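Local coordinates for Pre-mRNA-splicing factor SAD1 (Saccharomyces cerevisiae, PDB 4MSX), which promotes assembly of newly made U4 snRNA into the U4/U6 snRNP and is required for pre-mRNA splicing, at residues K80-T85 / K107-I112; L89-C94 / G98-G103. All coordinates share one frame; numbering follows the deposited sequence. Where two conformers were deposited one is given.

Contact 1. Residues K80-T85 / K107-I112; sequences KICCIT and KSPAFI
Pro109 pushes one edge of its ring into a turn of residues 82-85, and three side chains receive it. The Cys82 sulfur lies under that edge, with SG 3.9 Å from Pro109 CG. Ile84 slides along the ring in the opposite sense, its CG1 3.8 Å from Pro109 CB, while Thr85 crosses at about a right angle and sets CG2 3.8 Å from Pro109 CG. With SG anti to the backbone N (chi1 170°), the thiol also turns back under its own loop, where it accepts a nearly straight bond from Thr85 N (3.3 Å, 176°) and a weak one from Ile84 N. A serine here would probably open a gap against the proline and bring its acceptor short of the two amides, because its C-O bond is shorter and its oxygen smaller than the sulfur. On the inner side the Cys82 sulfur is buried; on the outer side Ile84 and Thr85 are exposed and meet the ring at the surface. Behind Pro109, Ser108 N-caps the helix, OG accepting from Phe111 N. A helix-opening proline seated on a cysteine-centred turn joins two parts of the zinc-finger domain, one helical turn from the zinc ligand His113.

Contact 2. Residues L89-C94 / G98-G103; sequences LNVYCC and GHYYQG. With ZN (zinc ion), chain B.
Tyr92 lays the CD1-CE1 side of its ring alongside Gly103, with CD1 3.5 Å from Gly103 N; a side chain on that glycine would run into the ring. The phenol continues to Arg104, which donates to its OH. Beneath it, Tyr92 and Tyr101 form the hydrogen-bonded pair of an antiparallel hairpin: Tyr101 N reaches Tyr92 O in the carbonyl plane at 2.7 Å, whereas the return bond from Tyr92 N meets Tyr101 O from above its plane. Asn90 O accepts from Gly103 N, and His99 O from Cys94 N, both nearly along the C=O axis. On the face carrying Val91, Cys93 and Tyr100, the Tyr100 ring receives Cys93 SG at its edge, 5.0 Å from the centroid, a sulfur-aromatic contact. Val91 CG1 packs on Tyr100 CB at 3.7 Å, and the hydroxyl of Tyr100 bonds to Asp75 O. Tyr101 points to the other face, with Tyr92; the edge of its ring meets Cys94 CB, 4.1 Å from CE2, and the ring stacks on His113. Holding SG anti to the backbone N (chi1 176°), Cys94 delivers its sulfur to the zinc ion at 2.3 Å. Gly98 N closes the turn on Cys94 O at 2.8 Å. With Cys97, His113 and His119, Cys94 fills all four positions, consistent with a structural zinc that ties the hairpin to the helix supplying His113.

In the fold
From the N-terminal side, the chain first runs through the loop 80-85, then enters strand 91-94, turns through Cys97 and comes back along strand 100-102. Contact 2 closes this short hairpin. The chain then passes into helix 109-116, whose first turn returns to the loop 80-85, so contact 1 closes a longer loop with contact 2 nested inside it. The two contacts lie side by side, their centres about 6 Å apart, and strand 100-102 bridges them: Tyr100 O probably accepts from Cys83 N, and Gln102 O probably from Ala110 N. On its other side strand 91-94 pairs with strand 121-124, so the hairpin forms one edge of the five-stranded antiparallel sheet, with loop and helix held against its outer strand.

Contact 1. Residues K80-T85 / K107-I112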
ATOM      1  N   LYS A  80       9.885  -7.603  14.912  1.00 33.79           N
ATOM      2  CA  LYS A  80      10.348  -8.918  15.230  1.00 41.99           C
ATOM      3  C   LYS A  80      11.535  -8.782  16.184  1.00 38.19           C
ATOM      4  O   LYS A  80      12.692  -8.957  15.793  1.00 37.28           O
ATOM      5  CB  LYS A  80      10.764  -9.596  13.942  1.00 41.15           C
ATOM      6  CG  LYS A  80      11.038 -11.066  14.097  1.00 54.63           C
ATOM      7  CD  LYS A  80      11.546 -11.675  12.809  1.00 61.12           C
ATOM      8  CE  LYS A  80      13.006 -11.293  12.555  1.00 83.62           C
ATOM      9  NZ  LYS A  80      13.620 -12.071  11.428  1.00 84.52           N
ATOM     10  N   ILE A  81      11.246  -8.411  17.416  1.00 35.73           N
ATOM     11  CA  ILE A  81      12.296  -8.428  18.430  1.00 40.64           C
ATOM     12  C   ILE A  81      11.804  -9.107  19.700  1.00 37.23           C
ATOM     13  O   ILE A  81      10.626  -9.055  20.029  1.00 32.72           O
ATOM     14  CB  ILE A  81      12.792  -7.018  18.814  1.00 42.13           C
ATOM     15  CG1 ILE A  81      11.619  -6.143  19.264  1.00 37.13           C
ATOM     16  CG2 ILE A  81      13.569  -6.383  17.661  1.00 53.54           C
ATOM     17  CD1 ILE A  81      12.075  -4.766  19.789  1.00 47.87           C
ATOM     18  N   CYS A  82      12.753  -9.692  20.420  1.00 37.21           N
ATOM     19  CA  CYS A  82      12.489 -10.339  21.720  1.00 34.52           C
ATOM     20  C   CYS A  82      12.028  -9.310  22.737  1.00 34.87           C
ATOM     21  O   CYS A  82      12.690  -8.298  22.919  1.00 42.52           O
ATOM     22  CB  CYS A  82      13.800 -10.993  22.187  1.00 36.59           C
ATOM     23  SG  CYS A  82      13.697 -11.600  23.947  1.00 37.23           S
ATOM     24  N   CYS A  83      10.879  -9.506  23.379  1.00 32.86           N
ATOM     25  CA  CYS A  83      10.363  -8.509  24.323  1.00 32.53           C
ATOM     26  C   CYS A  83      11.153  -8.455  25.662  1.00 41.83           C
ATOM     27  O   CYS A  83      10.878  -7.593  26.502  1.00 42.04           O
ATOM     28  CB  CYS A  83       8.872  -8.753  24.633  1.00 38.76           C
ATOM     29  SG  CYS A  83       8.544 -10.310  25.703  1.00 39.38           S
ATOM     30  N   ILE A  84      12.102  -9.367  25.856  1.00 39.24           N
ATOM     31  CA  ILE A  84      12.984  -9.372  27.048  1.00 40.90           C
ATOM     32  C   ILE A  84      14.358  -8.758  26.773  1.00 34.77           C
ATOM     33  O   ILE A  84      14.816  -7.921  27.549  1.00 48.95           O
ATOM     34  CB  ILE A  84      13.279 -10.850  27.576  1.00 41.36           C
ATOM     35  CG1 ILE A  84      11.985 -11.624  27.813  1.00 36.71           C
ATOM     36  CG2 ILE A  84      14.108 -10.793  28.889  1.00 41.10           C
ATOM     37  CD1 ILE A  84      11.013 -10.918  28.723  1.00 40.85           C
ATOM     38  N   THR A  85      15.041  -9.223  25.729  1.00 38.05           N
ATOM     39  CA  THR A  85      16.383  -8.739  25.416  1.00 39.10           C
ATOM     40  C   THR A  85      16.401  -7.655  24.304  1.00 54.05           C
ATOM     41  O   THR A  85      17.449  -7.051  24.035  1.00 45.33           O
ATOM     42  CB  THR A  85      17.239  -9.858  24.884  1.00 39.59           C
ATOM     43  OG1 THR A  85      16.652 -10.395  23.707  1.00 41.39           O
ATOM     44  CG2 THR A  85      17.397 -10.992  25.949  1.00 42.93           C
ATOM     45  N   LYS A 107      18.204 -21.436  29.118  1.00 31.69           N
ATOM     46  CA  LYS A 107      18.647 -20.096  29.471  1.00 40.56           C
ATOM     47  C   LYS A 107      18.129 -18.972  28.514  1.00 40.14           C
ATOM     48  O   LYS A 107      18.121 -17.795  28.910  1.00 36.80           O
ATOM     49  CB  LYS A 107      20.163 -20.027  29.625  1.00 55.90           C
ATOM     50  CG  LYS A 107      20.677 -20.981  30.733  1.00 56.76           C
ATOM     51  CD  LYS A 107      21.859 -20.379  31.493  1.00 75.60           C
ATOM     52  CE  LYS A 107      22.263 -21.271  32.665  1.00 87.27           C
ATOM     53  NZ  LYS A 107      22.356 -22.720  32.267  1.00 82.47           N
ATOM     54  N   SER A 108      17.649 -19.332  27.328  1.00 40.13           N
ATOM     55  CA  SER A 108      17.020 -18.308  26.439  1.00 40.80           C
ATOM     56  C   SER A 108      15.691 -17.783  26.990  1.00 42.91           C
ATOM     57  O   SER A 108      14.998 -18.480  27.720  1.00 38.26           O
ATOM     58  CB  SER A 108      16.832 -18.882  25.031  1.00 39.73           C
ATOM     59  OG  SER A 108      15.684 -19.708  24.948  1.00 38.69           O
ATOM     60  N   PRO A 109      15.297 -16.544  26.623  1.00 38.68           N
ATOM     61  CA  PRO A 109      13.999 -16.056  27.121  1.00 31.45           C
ATOM     62  C   PRO A 109      12.821 -16.968  26.734  1.00 26.41           C
ATOM     63  O   PRO A 109      11.866 -17.077  27.495  1.00 32.65           O
ATOM     64  CB  PRO A 109      13.869 -14.646  26.446  1.00 37.17           C
ATOM     65  CG  PRO A 109      15.336 -14.199  26.383  1.00 38.80           C
ATOM     66  CD  PRO A 109      16.087 -15.466  25.982  1.00 37.51           C
ATOM     67  N   ALA A 110      12.878 -17.616  25.580  1.00 26.73           N
ATOM     68  CA  ALA A 110      11.715 -18.380  25.126  1.00 29.15           C
ATOM     69  C   ALA A 110      11.621 -19.678  26.005  1.00 30.33           C
ATOM     70  O   ALA A 110      10.552 -20.127  26.416  1.00 33.66           O
ATOM     71  CB  ALA A 110      11.889 -18.762  23.714  1.00 28.55           C
ATOM     72  N   PHE A 111      12.763 -20.268  26.212  1.00 30.78           N
ATOM     73  CA  PHE A 111      12.850 -21.530  27.025  1.00 32.93           C
ATOM     74  C   PHE A 111      12.382 -21.204  28.468  1.00 31.94           C
ATOM     75  O   PHE A 111      11.467 -21.839  29.012  1.00 36.66           O
ATOM     76  CB  PHE A 111      14.254 -22.041  26.940  1.00 34.48           C
ATOM     77  CG  PHE A 111      14.395 -23.512  27.316  1.00 41.62           C
ATOM     78  CD1 PHE A 111      14.469 -23.882  28.637  1.00 45.10           C
ATOM     79  CD2 PHE A 111      14.450 -24.498  26.329  1.00 44.90           C
ATOM     80  CE1 PHE A 111      14.618 -25.257  29.003  1.00 39.10           C
ATOM     81  CE2 PHE A 111      14.580 -25.853  26.670  1.00 61.18           C
ATOM     82  CZ  PHE A 111      14.671 -26.225  28.028  1.00 44.86           C
ATOM     83  N   ILE A 112      12.934 -20.148  29.074  1.00 29.18           N
ATOM     84  CA  ILE A 112      12.453 -19.715  30.383  1.00 27.92           C
ATOM     85  C   ILE A 112      10.985 -19.374  30.423  1.00 39.30           C
ATOM     86  O   ILE A 112      10.275 -19.734  31.364  1.00 34.16           O
ATOM     87  CB  ILE A 112      13.276 -18.503  30.918  1.00 36.16           C
ATOM     88  CG1 ILE A 112      14.723 -18.920  31.141  1.00 34.03           C
ATOM     89  CG2 ILE A 112      12.638 -17.890  32.129  1.00 36.20           C
ATOM     90  CD1 ILE A 112      15.622 -17.725  31.517  1.00 39.44           C
TER

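Contact 2. Residues L89-C94 / G98-G103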
ATOM      1  N   LEU A  89      17.539 -11.254  16.888  1.00 53.00           N
ATOM      2  CA  LEU A  89      18.092 -12.538  16.475  0.56 50.79           C
ATOM      3  C   LEU A  89      17.326 -13.736  17.057  1.00 49.05           C
ATOM      4  O   LEU A  89      17.023 -13.769  18.265  1.00 45.63           O
ATOM      5  CB  LEU A  89      19.559 -12.616  16.905  0.56 58.89           C
ATOM      6  CG  LEU A  89      20.237 -13.975  16.728  0.56 54.46           C
ATOM      7  CD1 LEU A  89      20.332 -14.346  15.262  0.56 56.57           C
ATOM      8  CD2 LEU A  89      21.616 -13.947  17.368  0.56 53.12           C
ATOM      9  N   ASN A  90      17.031 -14.714  16.200  1.00 44.05           N
ATOM     10  CA  ASN A  90      16.315 -15.943  16.578  1.00 47.89           C
ATOM     11  C   ASN A  90      15.076 -15.699  17.447  1.00 49.29           C
ATOM     12  O   ASN A  90      14.979 -16.175  18.592  1.00 41.52           O
ATOM     13  CB  ASN A  90      17.256 -16.895  17.305  1.00 51.94           C
ATOM     14  CG  ASN A  90      18.422 -17.300  16.459  1.00 54.29           C
ATOM     15  OD1 ASN A  90      18.262 -17.627  15.289  1.00 66.34           O
ATOM     16  ND2 ASN A  90      19.616 -17.265  17.038  1.00 61.46           N
ATOM     17  N   VAL A  91      14.124 -14.942  16.918  1.00 37.13           N
ATOM     18  CA  VAL A  91      12.974 -14.555  17.713  1.00 35.35           C
ATOM     19  C   VAL A  91      11.859 -15.576  17.466  1.00 36.57           C
ATOM     20  O   VAL A  91      11.667 -16.030  16.325  1.00 39.70           O
ATOM     21  CB  VAL A  91      12.509 -13.114  17.341  1.00 37.41           C
ATOM     22  CG1 VAL A  91      11.311 -12.691  18.161  1.00 32.72           C
ATOM     23  CG2 VAL A  91      13.643 -12.142  17.582  1.00 37.51           C
ATOM     24  N   TYR A  92      11.133 -15.936  18.533  1.00 32.21           N
ATOM     25  CA  TYR A  92      10.038 -16.901  18.446  1.00 31.19           C
ATOM     26  C   TYR A  92       8.795 -16.198  18.940  1.00 28.53           C
ATOM     27  O   TYR A  92       8.865 -15.315  19.802  1.00 33.99           O
ATOM     28  CB  TYR A  92      10.297 -18.154  19.338  1.00 33.32           C
ATOM     29  CG  TYR A  92      11.389 -19.041  18.808  1.00 32.70           C
ATOM     30  CD1 TYR A  92      12.715 -18.625  18.813  1.00 35.10           C
ATOM     31  CD2 TYR A  92      11.089 -20.301  18.284  1.00 29.38           C
ATOM     32  CE1 TYR A  92      13.714 -19.444  18.290  1.00 37.30           C
ATOM     33  CE2 TYR A  92      12.064 -21.122  17.776  1.00 36.97           C
ATOM     34  CZ  TYR A  92      13.377 -20.690  17.785  1.00 39.98           C
ATOM     35  OH  TYR A  92      14.358 -21.497  17.255  1.00 43.39           O
ATOM     36  N   CYS A  93       7.648 -16.615  18.429  1.00 25.58           N
ATOM     37  CA  CYS A  93       6.406 -16.122  18.953  1.00 29.87           C
ATOM     38  C   CYS A  93       5.815 -17.241  19.798  1.00 28.71           C
ATOM     39  O   CYS A  93       5.663 -18.363  19.325  1.00 29.45           O
ATOM     40  CB  CYS A  93       5.431 -15.775  17.824  1.00 26.34           C
ATOM     41  SG  CYS A  93       3.808 -15.204  18.376  1.00 31.98           S
ATOM     42  N   CYS A  94       5.450 -16.893  21.027  1.00 32.45           N
ATOM     43  CA  CYS A  94       4.686 -17.761  21.888  1.00 29.42           C
ATOM     44  C   CYS A  94       3.254 -17.818  21.385  1.00 30.05           C
ATOM     45  O   CYS A  94       2.591 -16.785  21.229  1.00 30.85           O
ATOM     46  CB  CYS A  94       4.679 -17.277  23.352  1.00 30.19           C
ATOM     47  SG  CYS A  94       3.572 -18.406  24.331  1.00 30.15           S
ATOM     48  N   GLY A  98       1.226 -14.811  22.615  1.00 31.19           N
ATOM     49  CA  GLY A  98       1.505 -13.947  21.469  1.00 31.06           C
ATOM     50  C   GLY A  98       2.700 -13.022  21.631  1.00 40.71           C
ATOM     51  O   GLY A  98       3.025 -12.300  20.705  1.00 31.65           O
ATOM     52  N   HIS A  99       3.381 -13.035  22.788  1.00 33.14           N
ATOM     53  CA  HIS A  99       4.592 -12.248  22.911  1.00 30.55           C
ATOM     54  C   HIS A  99       5.755 -12.903  22.217  1.00 34.00           C
ATOM     55  O   HIS A  99       5.750 -14.117  21.966  1.00 32.08           O
ATOM     56  CB  HIS A  99       4.895 -11.981  24.407  1.00 31.43           C
ATOM     57  CG  HIS A  99       3.876 -11.093  25.051  1.00 37.30           C
ATOM     58  ND1 HIS A  99       3.850  -9.729  24.847  1.00 54.57           N
ATOM     59  CD2 HIS A  99       2.800 -11.373  25.819  1.00 46.64           C
ATOM     60  CE1 HIS A  99       2.821  -9.204  25.491  1.00 47.99           C
ATOM     61  NE2 HIS A  99       2.168 -10.179  26.091  1.00 52.44           N
ATOM     62  N   TYR A 100       6.763 -12.097  21.884  1.00 26.31           N
ATOM     63  CA  TYR A 100       7.914 -12.633  21.178  1.00 26.38           C
ATOM     64  C   TYR A 100       9.090 -12.838  22.145  1.00 32.56           C
ATOM     65  O   TYR A 100       9.365 -11.948  22.982  1.00 34.22           O
ATOM     66  CB  TYR A 100       8.392 -11.629  20.161  1.00 28.73           C
ATOM     67  CG  TYR A 100       7.400 -11.335  19.034  1.00 32.49           C
ATOM     68  CD1 TYR A 100       6.224 -12.096  18.856  1.00 29.86           C
ATOM     69  CD2 TYR A 100       7.673 -10.325  18.127  1.00 37.23           C
ATOM     70  CE1 TYR A 100       5.322 -11.814  17.761  1.00 35.14           C
ATOM     71  CE2 TYR A 100       6.797 -10.055  17.039  1.00 30.57           C
ATOM     72  CZ  TYR A 100       5.634 -10.780  16.871  1.00 37.61           C
ATOM     73  OH  TYR A 100       4.801 -10.445  15.802  1.00 34.53           O
ATOM     74  N   TYR A 101       9.847 -13.909  21.941  1.00 29.44           N
ATOM     75  CA  TYR A 101      10.990 -14.218  22.816  1.00 33.46           C
ATOM     76  C   TYR A 101      12.127 -14.797  22.002  1.00 27.59           C
ATOM     77  O   TYR A 101      11.914 -15.676  21.151  1.00 32.47           O
ATOM     78  CB  TYR A 101      10.568 -15.266  23.881  1.00 32.10           C
ATOM     79  CG  TYR A 101       9.462 -14.765  24.763  1.00 31.45           C
ATOM     80  CD1 TYR A 101       9.737 -14.035  25.932  1.00 30.80           C
ATOM     81  CD2 TYR A 101       8.153 -15.007  24.446  1.00 30.96           C
ATOM     82  CE1 TYR A 101       8.709 -13.531  26.727  1.00 30.23           C
ATOM     83  CE2 TYR A 101       7.114 -14.537  25.256  1.00 29.04           C
ATOM     84  CZ  TYR A 101       7.415 -13.796  26.396  1.00 32.89           C
ATOM     85  OH  TYR A 101       6.396 -13.309  27.179  1.00 31.71           O
ATOM     86  N   GLN A 102      13.348 -14.353  22.279  1.00 30.33           N
ATOM     87  CA  GLN A 102      14.502 -14.999  21.657  1.00 29.41           C
ATOM     88  C   GLN A 102      14.603 -16.462  22.156  1.00 37.60           C
ATOM     89  O   GLN A 102      14.438 -16.670  23.336  1.00 33.51           O
ATOM     90  CB  GLN A 102      15.776 -14.251  22.079  1.00 32.27           C
ATOM     91  CG  GLN A 102      17.043 -14.881  21.486  1.00 41.93           C
ATOM     92  CD  GLN A 102      18.248 -13.979  21.656  1.00 52.12           C
ATOM     93  OE1 GLN A 102      18.673 -13.298  20.712  1.00 50.93           O
ATOM     94  NE2 GLN A 102      18.782 -13.931  22.869  1.00 42.25           N
ATOM     95  N   GLY A 103      14.902 -17.432  21.292  1.00 33.45           N
ATOM     96  CA  GLY A 103      14.963 -18.831  21.686  1.00 41.81           C
ATOM     97  C   GLY A 103      16.141 -19.526  21.032  1.00 48.41           C
ATOM     98  O   GLY A 103      16.942 -18.857  20.370  1.00 45.10           O
TER
HETATM   99 ZN    ZN B 501       3.426 -17.150  26.285  1.00 32.87          ZN